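Local coordinates for protein class B carbapenemase GOB-18 (Elizabethkingia meningoseptica, PDB 5K0W) that probably hydrolyses beta-lactam antibiotics, carbapenems among them, as a subclass B3 metallo-beta-lactamase with two zinc ions in its active site, at residues T97-D102 / K122-V127; D109-T114 / T149-L154. One frame throughout, in Å; residues are numbered along the deposited sequence.

Contact 1: T97-D102 / K122-V127; sequences TQAHYD and KADVDV. With ZN (zinc ion), chain D; ZN (zinc ion), chain C.
With CG1 anti to its backbone N (chi1 175°), Val127 sends that methyl to Ala99, lying 3.8 Å from Ala99 CB, while Asp124 brings its carboxylate to Ala99 CB. Ala99 belongs to the zinc-binding loop of the metallo-beta-lactamase fold, the family's HxHxDH signature, whose first histidine is replaced here by Gln98. The residues of this loop divide the work: Ala99 faces the 122-127 turn, whereas Gln98, His100 and Asp102 serve the metals. Asp124 OD2 comes within 3.5 Å of Ala99 CB, but its polar partner is the hydroxyl of Thr176, next in sequence to the zinc ligand His175, so the carboxylate touches the loop and grips a second metal-bearing segment. Gln98 CG sits between the backbone N and the carbonyl carbon (chi1 53°), and the chain then runs extended, carrying OE1 to one zinc at 2.0 Å. Asn199 OD1 accepts from the amide NE2, which fixes the amide with its oxygen toward the metal. His100 ND1 and His175 complete the protein ligands of that ion. Asp102, His103 and His241 hold the other zinc, where Asp102 OD2 binds at 2.1 Å, and water 1 bridges both ions, 2.1 Å from each zinc.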
ATOM      1  N   THR A  97       1.929   0.731  -2.514  1.00 18.88           N
ATOM      2  CA  THR A  97       2.163  -0.705  -2.339  1.00 17.69           C
ATOM      3  C   THR A  97       1.571  -1.503  -3.508  1.00 20.80           C
ATOM      4  O   THR A  97       1.957  -2.655  -3.706  1.00 20.55           O
ATOM      5  CB  THR A  97       1.688  -1.219  -0.966  1.00 22.79           C
ATOM      6  OG1 THR A  97       0.295  -0.951  -0.813  1.00 19.35           O
ATOM      7  CG2 THR A  97       2.494  -0.645   0.194  1.00 20.37           C
ATOM      8  N   GLN A  98       0.627  -0.893  -4.268  1.00 15.51           N
ATOM      9  CA  GLN A  98      -0.061  -1.485  -5.415  1.00 16.14           C
ATOM     10  C   GLN A  98      -0.799  -0.389  -6.213  1.00 24.98           C
ATOM     11  O   GLN A  98      -1.320   0.554  -5.611  1.00 25.20           O
ATOM     12  CB  GLN A  98      -1.036  -2.606  -4.975  1.00 16.93           C
ATOM     13  CG  GLN A  98      -2.036  -2.186  -3.904  1.00 18.86           C
ATOM     14  CD  GLN A  98      -3.174  -3.164  -3.770  1.00 22.92           C
ATOM     15  OE1 GLN A  98      -4.105  -3.175  -4.588  1.00  5.26           O
ATOM     16  NE2 GLN A  98      -3.159  -3.963  -2.687  1.00 12.47           N
ATOM     17  N   ALA A  99      -0.846  -0.521  -7.564  1.00 22.71           N
ATOM     18  CA  ALA A  99      -1.485   0.460  -8.462  1.00 22.02           C
ATOM     19  C   ALA A  99      -2.950   0.174  -8.781  1.00 25.38           C
ATOM     20  O   ALA A  99      -3.327  -0.014  -9.946  1.00 24.99           O
ATOM     21  CB  ALA A  99      -0.670   0.650  -9.738  1.00 22.48           C
ATOM     22  N   HIS A 100      -3.781   0.153  -7.719  1.00 20.71           N
ATOM     23  CA  HIS A 100      -5.235  -0.005  -7.797  1.00 18.85           C
ATOM     24  C   HIS A 100      -5.879   1.242  -7.212  1.00 23.54           C
ATOM     25  O   HIS A 100      -5.339   1.795  -6.247  1.00 23.42           O
ATOM     26  CB  HIS A 100      -5.687  -1.257  -7.051  1.00 18.63           C
ATOM     27  CG  HIS A 100      -5.464  -2.535  -7.794  1.00 21.56           C
ATOM     28  ND1 HIS A 100      -5.412  -3.739  -7.138  1.00 23.07           N
ATOM     29  CD2 HIS A 100      -5.291  -2.753  -9.116  1.00 22.97           C
ATOM     30  CE1 HIS A 100      -5.210  -4.647  -8.074  1.00 22.07           C
ATOM     31  NE2 HIS A 100      -5.152  -4.103  -9.279  1.00 22.44           N
ATOM     32  N   TYR A 101      -7.013   1.701  -7.803  1.00 21.06           N
ATOM     33  CA  TYR A 101      -7.775   2.907  -7.400  1.00 20.86           C
ATOM     34  C   TYR A 101      -8.005   3.058  -5.883  1.00 23.80           C
ATOM     35  O   TYR A 101      -8.072   4.184  -5.390  1.00 22.68           O
ATOM     36  CB  TYR A 101      -9.100   3.041  -8.182  1.00 21.72           C
ATOM     37  CG  TYR A 101     -10.211   2.153  -7.680  1.00 23.32           C
ATOM     38  CD1 TYR A 101     -10.264   0.810  -8.025  1.00 24.35           C
ATOM     39  CD2 TYR A 101     -11.216   2.655  -6.857  1.00 25.73           C
ATOM     40  CE1 TYR A 101     -11.275  -0.021  -7.545  1.00 24.40           C
ATOM     41  CE2 TYR A 101     -12.242   1.831  -6.377  1.00 26.94           C
ATOM     42  CZ  TYR A 101     -12.261   0.491  -6.722  1.00 32.43           C
ATOM     43  OH  TYR A 101     -13.264  -0.329  -6.268  1.00 33.74           O
ATOM     44  N   ASP A 102      -8.136   1.930  -5.157  1.00 20.54           N
ATOM     45  CA  ASP A 102      -8.363   1.933  -3.712  1.00 20.29           C
ATOM     46  C   ASP A 102      -7.091   2.270  -2.894  1.00 24.28           C
ATOM     47  O   ASP A 102      -7.153   2.307  -1.669  1.00 25.28           O
ATOM     48  CB  ASP A 102      -9.055   0.635  -3.242  1.00 21.42           C
ATOM     49  CG  ASP A 102      -8.293  -0.644  -3.516  1.00 29.43           C
ATOM     50  OD1 ASP A 102      -7.816  -0.823  -4.667  1.00 27.47           O
ATOM     51  OD2 ASP A 102      -8.228  -1.503  -2.600  1.00 37.53           O
ATOM     52  N   LYS A 122       8.892   0.386 -10.881  1.00 23.12           N
ATOM     53  CA  LYS A 122       8.983   0.523 -12.328  1.00 21.47           C
ATOM     54  C   LYS A 122       7.874  -0.226 -13.067  1.00 25.26           C
ATOM     55  O   LYS A 122       7.250   0.345 -13.967  1.00 26.59           O
ATOM     56  CB  LYS A 122      10.368   0.117 -12.838  1.00 22.86           C
ATOM     57  CG  LYS A 122      10.726   0.723 -14.189  1.00 27.18           C
ATOM     58  CD  LYS A 122      12.061   0.206 -14.668  1.00 34.78           C
ATOM     59  CE  LYS A 122      12.513   0.876 -15.932  1.00 43.34           C
ATOM     60  NZ  LYS A 122      13.106  -0.111 -16.866  1.00 53.18           N
ATOM     61  N   ALA A 123       7.576  -1.464 -12.645  1.00 19.14           N
ATOM     62  CA  ALA A 123       6.552  -2.298 -13.268  1.00 18.16           C
ATOM     63  C   ALA A 123       5.120  -1.736 -13.299  1.00 21.95           C
ATOM     64  O   ALA A 123       4.323  -2.209 -14.108  1.00 23.62           O
ATOM     65  CB  ALA A 123       6.567  -3.682 -12.653  1.00 18.40           C
ATOM     66  N   ASP A 124       4.785  -0.759 -12.434  1.00 16.96           N
ATOM     67  CA  ASP A 124       3.435  -0.185 -12.369  1.00 16.72           C
ATOM     68  C   ASP A 124       3.250   1.182 -13.057  1.00 22.08           C
ATOM     69  O   ASP A 124       2.139   1.713 -13.066  1.00 23.11           O
ATOM     70  CB  ASP A 124       2.906  -0.179 -10.929  1.00 18.31           C
ATOM     71  CG  ASP A 124       2.118  -1.426 -10.511  1.00 29.38           C
ATOM     72  OD1 ASP A 124       1.586  -2.151 -11.421  1.00 27.01           O
ATOM     73  OD2 ASP A 124       1.965  -1.646  -9.279  1.00 35.32           O
ATOM     74  N   VAL A 125       4.322   1.718 -13.665  1.00 17.70           N
ATOM     75  CA  VAL A 125       4.352   2.997 -14.363  1.00 18.32           C
ATOM     76  C   VAL A 125       3.195   3.248 -15.350  1.00 24.37           C
ATOM     77  O   VAL A 125       2.498   4.255 -15.202  1.00 23.62           O
ATOM     78  CB  VAL A 125       5.754   3.252 -14.960  1.00 22.97           C
ATOM     79  CG1 VAL A 125       5.731   4.226 -16.135  1.00 22.57           C
ATOM     80  CG2 VAL A 125       6.685   3.749 -13.875  1.00 23.39           C
ATOM     81  N   ASP A 126       2.985   2.335 -16.335  1.00 21.77           N
ATOM     82  CA  ASP A 126       1.929   2.466 -17.340  1.00 21.80           C
ATOM     83  C   ASP A 126       0.533   2.506 -16.744  1.00 27.57           C
ATOM     84  O   ASP A 126      -0.250   3.367 -17.138  1.00 28.55           O
ATOM     85  CB  ASP A 126       2.074   1.444 -18.484  1.00 23.79           C
ATOM     86  CG  ASP A 126       3.192   1.787 -19.476  1.00 37.92           C
ATOM     87  OD1 ASP A 126       3.462   3.005 -19.682  1.00 39.10           O
ATOM     88  OD2 ASP A 126       3.806   0.842 -20.040  1.00 43.94           O
ATOM     89  N   VAL A 127       0.247   1.661 -15.726  1.00 22.69           N
ATOM     90  CA  VAL A 127      -1.047   1.670 -15.023  1.00 21.15           C
ATOM     91  C   VAL A 127      -1.331   3.073 -14.416  1.00 25.49           C
ATOM     92  O   VAL A 127      -2.463   3.572 -14.494  1.00 24.90           O
ATOM     93  CB  VAL A 127      -1.133   0.516 -13.978  1.00 22.69           C
ATOM     94  CG1 VAL A 127      -2.420   0.591 -13.153  1.00 21.79           C
ATOM     95  CG2 VAL A 127      -1.019  -0.840 -14.659  1.00 22.09           C
TER
HETATM   96 ZN    ZN D 302      -5.655  -4.353  -5.183  1.00 25.92          ZN
HETATM   97 ZN    ZN C 301      -6.676  -2.868  -2.165  1.00 25.24          ZN
HETATM   98  O   HOH W   1      -6.472  -4.584  -3.290  1.00 29.18           O
HETATM   99  O   HOH W   2      -7.530  -5.373  -5.751  1.00 23.51           O

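Contact 2: D109-T114 / T149-L154; sequences DFKTET and TPDKTL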
ATOM      1  N   ASP A 109      -4.508  14.260  -6.392  1.00 24.33           N
ATOM      2  CA  ASP A 109      -5.017  15.289  -5.487  1.00 23.58           C
ATOM      3  C   ASP A 109      -3.897  15.709  -4.531  1.00 26.11           C
ATOM      4  O   ASP A 109      -3.668  16.905  -4.359  1.00 25.20           O
ATOM      5  CB  ASP A 109      -6.247  14.760  -4.720  1.00 26.20           C
ATOM      6  CG  ASP A 109      -7.469  14.403  -5.577  1.00 41.45           C
ATOM      7  OD1 ASP A 109      -7.566  14.911  -6.720  1.00 44.38           O
ATOM      8  OD2 ASP A 109      -8.357  13.667  -5.076  1.00 42.20           O
ATOM      9  N   PHE A 110      -3.143  14.723  -3.988  1.00 22.51           N
ATOM     10  CA  PHE A 110      -2.000  14.965  -3.111  1.00 22.74           C
ATOM     11  C   PHE A 110      -0.828  15.602  -3.856  1.00 30.92           C
ATOM     12  O   PHE A 110      -0.289  16.608  -3.380  1.00 31.25           O
ATOM     13  CB  PHE A 110      -1.551  13.689  -2.388  1.00 23.55           C
ATOM     14  CG  PHE A 110      -2.248  13.502  -1.068  1.00 24.49           C
ATOM     15  CD1 PHE A 110      -1.947  14.316   0.020  1.00 27.69           C
ATOM     16  CD2 PHE A 110      -3.225  12.528  -0.914  1.00 26.59           C
ATOM     17  CE1 PHE A 110      -2.629  14.173   1.240  1.00 28.19           C
ATOM     18  CE2 PHE A 110      -3.898  12.375   0.311  1.00 29.96           C
ATOM     19  CZ  PHE A 110      -3.596  13.202   1.379  1.00 27.42           C
ATOM     20  N   LYS A 111      -0.451  15.041  -5.031  1.00 28.57           N
ATOM     21  CA  LYS A 111       0.660  15.560  -5.838  1.00 28.76           C
ATOM     22  C   LYS A 111       0.508  17.036  -6.216  1.00 32.77           C
ATOM     23  O   LYS A 111       1.487  17.774  -6.105  1.00 32.60           O
ATOM     24  CB  LYS A 111       0.929  14.692  -7.071  1.00 30.67           C
ATOM     25  CG  LYS A 111       2.405  14.663  -7.444  1.00 38.34           C
ATOM     26  CD  LYS A 111       2.612  14.111  -8.833  1.00 43.43           C
ATOM     27  CE  LYS A 111       3.897  14.595  -9.448  1.00 46.12           C
ATOM     28  NZ  LYS A 111       3.972  14.263 -10.896  1.00 47.24           N
ATOM     29  N   THR A 112      -0.713  17.465  -6.615  1.00 29.31           N
ATOM     30  CA  THR A 112      -0.985  18.855  -7.001  1.00 29.96           C
ATOM     31  C   THR A 112      -1.032  19.808  -5.799  1.00 35.93           C
ATOM     32  O   THR A 112      -0.419  20.875  -5.843  1.00 36.70           O
ATOM     33  CB  THR A 112      -2.213  19.012  -7.959  1.00 39.06           C
ATOM     34  OG1 THR A 112      -3.438  18.741  -7.290  1.00 35.61           O
ATOM     35  CG2 THR A 112      -2.114  18.161  -9.209  1.00 40.85           C
ATOM     36  N   GLU A 113      -1.740  19.426  -4.733  1.00 32.60           N
ATOM     37  CA  GLU A 113      -1.909  20.260  -3.543  1.00 32.94           C
ATOM     38  C   GLU A 113      -0.682  20.419  -2.656  1.00 39.22           C
ATOM     39  O   GLU A 113      -0.629  21.383  -1.883  1.00 39.64           O
ATOM     40  CB  GLU A 113      -3.119  19.798  -2.714  1.00 34.25           C
ATOM     41  CG  GLU A 113      -4.381  20.570  -3.042  1.00 47.17           C
ATOM     42  CD  GLU A 113      -5.601  20.237  -2.207  1.00 70.01           C
ATOM     43  OE1 GLU A 113      -5.483  20.182  -0.959  1.00 53.44           O
ATOM     44  OE2 GLU A 113      -6.690  20.072  -2.804  1.00 69.63           O
ATOM     45  N   THR A 114       0.291  19.494  -2.751  1.00 36.15           N
ATOM     46  CA  THR A 114       1.493  19.516  -1.905  1.00 35.99           C
ATOM     47  C   THR A 114       2.818  19.690  -2.654  1.00 40.63           C
ATOM     48  O   THR A 114       3.823  19.984  -2.008  1.00 41.41           O
ATOM     49  CB  THR A 114       1.581  18.241  -1.034  1.00 38.49           C
ATOM     50  OG1 THR A 114       1.877  17.105  -1.851  1.00 34.19           O
ATOM     51  CG2 THR A 114       0.333  17.988  -0.227  1.00 36.96           C
ATOM     52  N   THR A 149       1.907  10.924 -12.984  1.00 20.78           N
ATOM     53  CA  THR A 149       3.226  10.727 -13.594  1.00 20.38           C
ATOM     54  C   THR A 149       4.343  10.652 -12.538  1.00 24.94           C
ATOM     55  O   THR A 149       4.619  11.655 -11.871  1.00 25.80           O
ATOM     56  CB  THR A 149       3.429  11.729 -14.716  1.00 26.93           C
ATOM     57  OG1 THR A 149       2.455  11.441 -15.728  1.00 29.14           O
ATOM     58  CG2 THR A 149       4.821  11.674 -15.323  1.00 26.08           C
ATOM     59  N   PRO A 150       4.985   9.477 -12.341  1.00 21.13           N
ATOM     60  CA  PRO A 150       6.035   9.390 -11.311  1.00 20.97           C
ATOM     61  C   PRO A 150       7.274  10.214 -11.645  1.00 25.34           C
ATOM     62  O   PRO A 150       7.673  10.311 -12.806  1.00 25.35           O
ATOM     63  CB  PRO A 150       6.343   7.891 -11.225  1.00 22.40           C
ATOM     64  CG  PRO A 150       5.936   7.340 -12.530  1.00 26.62           C
ATOM     65  CD  PRO A 150       4.767   8.170 -12.995  1.00 22.58           C
ATOM     66  N   ASP A 151       7.844  10.838 -10.612  1.00 21.10           N
ATOM     67  CA  ASP A 151       9.052  11.656 -10.675  1.00 19.86           C
ATOM     68  C   ASP A 151      10.288  10.756 -10.686  1.00 21.35           C
ATOM     69  O   ASP A 151      11.352  11.178 -11.143  1.00 20.87           O
ATOM     70  CB  ASP A 151       9.106  12.628  -9.482  1.00 21.48           C
ATOM     71  CG  ASP A 151       7.911  13.550  -9.419  1.00 40.00           C
ATOM     72  OD1 ASP A 151       6.872  13.136  -8.861  1.00 40.95           O
ATOM     73  OD2 ASP A 151       8.001  14.675  -9.957  1.00 50.79           O
ATOM     74  N   LYS A 152      10.151   9.525 -10.165  1.00 16.14           N
ATOM     75  CA  LYS A 152      11.219   8.529 -10.119  1.00 15.60           C
ATOM     76  C   LYS A 152      10.622   7.144 -10.194  1.00 17.37           C
ATOM     77  O   LYS A 152       9.474   6.944  -9.795  1.00 16.18           O
ATOM     78  CB  LYS A 152      12.018   8.664  -8.808  1.00 19.17           C
ATOM     79  CG  LYS A 152      13.479   9.062  -8.969  1.00 25.86           C
ATOM     80  CD  LYS A 152      14.196   9.164  -7.614  1.00 30.06           C
ATOM     81  CE  LYS A 152      14.747   7.844  -7.115  1.00 24.24           C
ATOM     82  NZ  LYS A 152      15.811   8.033  -6.099  1.00 25.03           N
ATOM     83  N   THR A 153      11.412   6.179 -10.685  1.00 15.06           N
ATOM     84  CA  THR A 153      11.030   4.763 -10.771  1.00 15.54           C
ATOM     85  C   THR A 153      11.947   3.930  -9.881  1.00 22.43           C
ATOM     86  O   THR A 153      13.143   4.191  -9.795  1.00 21.61           O
ATOM     87  CB  THR A 153      10.970   4.262 -12.208  1.00 22.42           C
ATOM     88  OG1 THR A 153      12.248   4.434 -12.839  1.00 21.29           O
ATOM     89  CG2 THR A 153       9.868   4.943 -13.011  1.00 19.72           C
ATOM     90  N   LEU A 154      11.371   2.964  -9.173  1.00 21.37           N
ATOM     91  CA  LEU A 154      12.133   2.144  -8.255  1.00 21.58           C
ATOM     92  C   LEU A 154      12.116   0.664  -8.613  1.00 24.86           C
ATOM     93  O   LEU A 154      11.140   0.138  -9.156  1.00 23.66           O
ATOM     94  CB  LEU A 154      11.680   2.373  -6.800  1.00 22.20           C
ATOM     95  CG  LEU A 154      11.739   3.814  -6.257  1.00 26.88           C
ATOM     96  CD1 LEU A 154      10.928   3.937  -5.013  1.00 27.62           C
ATOM     97  CD2 LEU A 154      13.166   4.257  -5.992  1.00 25.57           C
TER
HETATM   98  O   HOH W   3       1.217  13.949 -12.504  1.00  8.12           O
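The helix 107-114 of the metallo-beta-lactamase fold is tied here to the loop that leads into strand 152-154, an outermost strand of the seven-stranded sheet. A single long side chain makes the connection. Lys111 leaves the helix, and its chain, extended beyond CG (chi3 155°, chi4 -169°), reaches the backbone of Thr149 with the ammonium group. NZ donates to Thr149 O at 2.9 Å, in the carbonyl plane and with a C=O...N angle of 151°. Water 3 adds a second route to the same residue, accepting from Lys111 NZ at 3.2 Å and from Thr149 N at 3.1 Å; both the carbonyl and the amide of Thr149 are thus linked to one lysine. Asp151 meets the lysine from the opposite direction. Its OD1 approaches Lys111 CE to 3.4 Å, yet the salt bridge from OD1 to Lys111 NZ is long, 3.7 Å, and this oxygen also accepts a hydrogen bond from the backbone N of Phe118 on the neighbouring strand 117-121. At this exposed surface the directed bond to Thr149 O defines the position of the ammonium group, whereas the charge of Asp151, shared with a strand amide, would probably add a looser electrostatic attraction and partly balance the positive end of the lysine.

In the fold
From the N terminus the four segments alternate: 97-102, 109-114, 122-127, 149-154. Contact 1 closes a loop that holds helix 107-114 and strand 117-121, and contact 2, starting inside that loop and ending beyond it, crosses the first instead of nesting in it. The two thus share the stretch from helix 107-114 to helix 125-129. Contact 1 binds the buried zinc loop to the start of helix 125-129; contact 2 joins the outer helix to the sheet edge. Their centres lie about 13 Å apart, and they meet directly: Lys122 N and Leu154 O form a probable hydrogen bond, and Val125 packs on Thr153 and Pro150.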